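Local coordinates for protein glycerol-3-phosphate dehydrogenase [NAD(P)+] (Coxiella burnetii, PDB 3K96) that probably reduces dihydroxyacetone phosphate to sn-glycerol 3-phosphate with NADH or NADPH, supplying the precursor for phospholipid synthesis, at residues Arg242-Thr245 with Glu246-Arg249; Leu267-Leu270 with Val271-Cys274. One frame throughout, in Å; residues are numbered along the deposited sequence. Where two conformers were deposited one is given.

Both contacts are turns of single helices in the C-terminal family region, and they come one after the other along the chain: contact 1 lies on helix 233-253, contact 2 on helix 264-275, with the short helix 258-261 between. Their centres are about 13 Å apart and their apolar faces meet. Leu244 CD1 lies 3.9 Å from Leu270 CD2, and Met247 CE is 4.1 Å from Leu270 CD1. Contact 2 carries Asp269, a predicted sn-glycerol 3-phosphate-binding residue, whereas contact 1 packs against it, with Met247 close to Lys216. Leucines of both contacts also reach the second subunit, so this pair of helices lies between the predicted substrate site and the second subunit.

Contact 1: residues Arg242-Thr245 with Glu246-Arg249; sequences RGLT and EMGR
Leu244 and Met247 meet on the buried face of the helix, where methyl CD1 of Leu244 lies 3.9 Å from SD of Met247, the two chains passing at a slant. With CG opposite the backbone N (chi1 -178°), the Met247 chain runs out straight before its methyl end turns aside; Leu219 and Cys212 of helix 206-228 pack against it, close to Lys216. On another face Thr245 and Arg249 cross: methyl CG2 of Thr245 lies 3.8 Å from NH1 of Arg249, and the guanidinium folds back so that Thr245 O lies over one of its faces, while NH2 bonds to the carbonyl of Glu324. CG of Glu246 is wedged between backbone N and carbonyl carbon (chi1 67°) and rests 3.5 Å from Gly243 O. A water donates to Glu246 OE2 at a short 2.5 Å and to Arg242 O at 2.8 Å. The same OE2 accepts from Leu327 N, and OE1 is bonded to Thr328 OG1. With the water, these bonds fix the buried carboxylate against the start of helix 326-336, where the helix end would probably favour its negative charge.

Contact 2: residues Leu267-Leu270 with Val271-Cys274; sequences LGDL and VLTC
Leu270 packs against Cys274 one turn later, the close part of the contact: with its CG lying opposite the backbone N (chi1 -176°), methyl CD1 of Leu270 comes 3.6 Å from SG of Cys274. The sulfur leans back along the helix and also sits 3.3 Å from Leu270 O, the carbonyl that accepts the backbone N-H of Cys274. Leu267 and Val271, also one turn apart, cross at a slant, but Val271 was deposited in two conformers, which makes the closeness of their methyls doubtful. The polar side is tied differently. Thr273 OG1 turns back over the preceding turn and donates to Asp269 O at 2.7 Å, alongside the regular bond from Thr273 N to Asp269 O at 3.0 Å; the two donors approach from opposite faces of the carbonyl plane, so one oxygen is gripped twice and the threonine's rotation is set. The side chain of Asp269 is held more loosely within the turn: its OD1 stands 3.4 Å from OG1 of Thr273 and 4.4 Å from CD2 of Leu272. None of the eight residues is exposed, and what the polar face meets is the predicted substrate site. There Asp269 OD2 forms a salt bridge with Lys134, and Thr273 OG1 is hydrogen-bonded to Lys216, the predicted proton acceptor, whose ion pair with Asp269 OD1 is long and weak. Around the helix, Leu270 and Cys274 press on helices 206-228 and 233-253, and Leu272 touches Pro162 and Leu164 in the loop after strand 156-160. Leu267 and Val271 each pack on their own counterpart, Leu267 and Val271 of the second subunit, placing helix 264-275 between the predicted active site and the dimer interface.

Contact 1: residues Arg242-Thr245 with Glu246-Arg249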
loop_
_atom_site.group_PDB
_atom_site.type_symbol
_atom_site.label_atom_id
_atom_site.label_comp_id
_atom_site.label_asym_id
_atom_site.label_seq_id
_atom_site.Cartn_x
_atom_site.Cartn_y
_atom_site.Cartn_z
ATOM N N ARG A 242 -5.536 -0.485 -8.340
ATOM C CA ARG A 242 -6.409 0.202 -9.303
ATOM C C ARG A 242 -6.762 1.589 -8.819
ATOM O O ARG A 242 -6.903 2.513 -9.604
ATOM C CB ARG A 242 -7.701 -0.556 -9.565
ATOM C CG ARG A 242 -7.521 -1.834 -10.333
ATOM C CD ARG A 242 -8.809 -2.148 -11.066
ATOM N NE ARG A 242 -9.108 -1.087 -12.042
ATOM C CZ ARG A 242 -10.227 -1.019 -12.758
ATOM N NH1 ARG A 242 -10.402 -0.010 -13.608
ATOM N NH2 ARG A 242 -11.181 -1.951 -12.621
ATOM N N GLY A 243 -6.927 1.724 -7.519
ATOM C CA GLY A 243 -7.230 3.004 -6.941
ATOM C C GLY A 243 -6.170 4.033 -7.258
ATOM O O GLY A 243 -6.483 5.144 -7.653
ATOM N N LEU A 244 -4.909 3.657 -7.081
ATOM C CA LEU A 244 -3.806 4.574 -7.333
ATOM C C LEU A 244 -3.816 4.990 -8.814
ATOM O O LEU A 244 -3.518 6.141 -9.144
ATOM C CB LEU A 244 -2.454 3.962 -6.928
ATOM C CG LEU A 244 -1.343 5.000 -6.738
ATOM C CD1 LEU A 244 -1.650 5.820 -5.460
ATOM C CD2 LEU A 244 0.053 4.403 -6.636
ATOM N N THR A 245 -4.174 4.069 -9.711
ATOM C CA THR A 245 -4.255 4.411 -11.143
ATOM C C THR A 245 -5.256 5.542 -11.428
ATOM O O THR A 245 -4.947 6.475 -12.186
ATOM C CB THR A 245 -4.599 3.162 -12.001
ATOM O OG1 THR A 245 -3.567 2.178 -11.827
ATOM C CG2 THR A 245 -4.718 3.521 -13.484
ATOM N N GLU A 246 -6.462 5.492 -10.849
ATOM C CA GLU A 246 -7.412 6.594 -11.124
ATOM C C GLU A 246 -7.042 7.858 -10.371
ATOM O O GLU A 246 -7.322 8.970 -10.843
ATOM C CB GLU A 246 -8.892 6.200 -10.936
ATOM C CG GLU A 246 -9.360 5.887 -9.569
ATOM C CD GLU A 246 -10.762 5.253 -9.593
ATOM O OE1 GLU A 246 -11.711 5.861 -9.058
ATOM O OE2 GLU A 246 -10.912 4.151 -10.180
ATOM N N MET A 247 -6.417 7.696 -9.209
ATOM C CA MET A 247 -5.938 8.843 -8.453
ATOM C C MET A 247 -4.893 9.544 -9.370
ATOM O O MET A 247 -4.918 10.749 -9.535
ATOM C CB MET A 247 -5.305 8.400 -7.129
ATOM C CG MET A 247 -4.799 9.534 -6.230
ATOM S SD MET A 247 -3.940 8.928 -4.743
ATOM C CE MET A 247 -5.310 8.243 -3.824
ATOM N N GLY A 248 -4.029 8.758 -10.006
ATOM C CA GLY A 248 -2.987 9.308 -10.886
ATOM C C GLY A 248 -3.556 10.039 -12.095
ATOM O O GLY A 248 -3.027 11.083 -12.516
ATOM N N ARG A 249 -4.647 9.505 -12.643
ATOM C CA ARG A 249 -5.305 10.114 -13.796
ATOM C C ARG A 249 -5.854 11.505 -13.438
ATOM O O ARG A 249 -5.684 12.476 -14.180
ATOM C CB ARG A 249 -6.426 9.205 -14.309
ATOM C CG ARG A 249 -7.007 9.666 -15.621
ATOM C CD ARG A 249 -7.976 8.632 -16.264
ATOM N NE ARG A 249 -7.328 7.346 -16.513
ATOM C CZ ARG A 249 -7.560 6.222 -15.845
ATOM N NH1 ARG A 249 -6.888 5.127 -16.173
ATOM N NH2 ARG A 249 -8.472 6.166 -14.880
HETATM O O HOH W 1 -9.074 2.911 -11.335
#

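Contact 2: residues Leu267-Leu270 with Val271-Cys274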
loop_
_atom_site.group_PDB
_atom_site.type_symbol
_atom_site.label_atom_id
_atom_site.label_comp_id
_atom_site.label_asym_id
_atom_site.label_seq_id
_atom_site.Cartn_x
_atom_site.Cartn_y
_atom_site.Cartn_z
ATOM N N LEU A 267 0.346 7.282 -2.217
ATOM C CA LEU A 267 0.544 5.916 -1.710
ATOM C C LEU A 267 0.538 5.757 -0.194
ATOM O O LEU A 267 -0.126 4.873 0.337
ATOM C CB LEU A 267 1.865 5.366 -2.253
ATOM C CG LEU A 267 2.368 4.066 -1.639
ATOM C CD1 LEU A 267 1.394 2.942 -1.923
ATOM C CD2 LEU A 267 3.748 3.755 -2.157
ATOM N N GLY A 268 1.270 6.613 0.519
ATOM C CA GLY A 268 1.356 6.488 1.963
ATOM C C GLY A 268 0.025 6.529 2.648
ATOM O O GLY A 268 -0.353 5.586 3.353
ATOM N N ASP A 269 -0.694 7.633 2.435
ATOM C CA ASP A 269 -2.004 7.851 3.036
ATOM C C ASP A 269 -3.003 6.804 2.534
ATOM O O ASP A 269 -3.886 6.360 3.262
ATOM C CB ASP A 269 -2.487 9.247 2.669
ATOM C CG ASP A 269 -3.460 9.826 3.670
ATOM O OD1 ASP A 269 -3.784 9.177 4.694
ATOM O OD2 ASP A 269 -3.895 10.978 3.440
ATOM N N LEU A 270 -2.863 6.390 1.288
ATOM C CA LEU A 270 -3.806 5.397 0.747
ATOM C C LEU A 270 -3.665 4.045 1.408
ATOM O O LEU A 270 -4.657 3.438 1.786
ATOM C CB LEU A 270 -3.633 5.247 -0.757
ATOM C CG LEU A 270 -4.596 4.328 -1.510
ATOM C CD1 LEU A 270 -6.004 4.886 -1.499
ATOM C CD2 LEU A 270 -4.095 4.223 -2.946
ATOM N N VAL A 271 -2.439 3.564 1.554
ATOM C CA VAL A 271 -2.259 2.267 2.170
ATOM C C VAL A 271 -2.742 2.284 3.608
ATOM O O VAL A 271 -3.429 1.366 4.037
ATOM C CB VAL A 271 -0.818 1.740 2.040
ATOM C CG1 VAL A 271 -0.476 1.604 0.572
ATOM C CG2 VAL A 271 0.180 2.634 2.755
ATOM N N LEU A 272 -2.429 3.355 4.335
ATOM C CA LEU A 272 -2.872 3.494 5.717
ATOM C C LEU A 272 -4.377 3.441 5.821
ATOM O O LEU A 272 -4.940 2.645 6.595
ATOM C CB LEU A 272 -2.411 4.840 6.308
ATOM C CG LEU A 272 -3.046 5.191 7.668
ATOM C CD1 LEU A 272 -2.561 4.211 8.746
ATOM C CD2 LEU A 272 -2.736 6.630 8.079
ATOM N N THR A 273 -5.047 4.248 5.003
ATOM C CA THR A 273 -6.495 4.391 5.110
ATOM C C THR A 273 -7.275 3.182 4.593
ATOM O O THR A 273 -8.383 2.908 5.070
ATOM C CB THR A 273 -6.977 5.653 4.401
ATOM O OG1 THR A 273 -6.133 6.761 4.783
ATOM C CG2 THR A 273 -8.437 5.948 4.764
ATOM N N CYS A 274 -6.700 2.468 3.630
ATOM C CA CYS A 274 -7.361 1.285 3.082
ATOM C C CYS A 274 -7.155 0.007 3.914
ATOM O O CYS A 274 -7.803 -1.001 3.665
ATOM C CB CYS A 274 -6.903 1.052 1.654
ATOM S SG CYS A 274 -7.529 2.289 0.505
#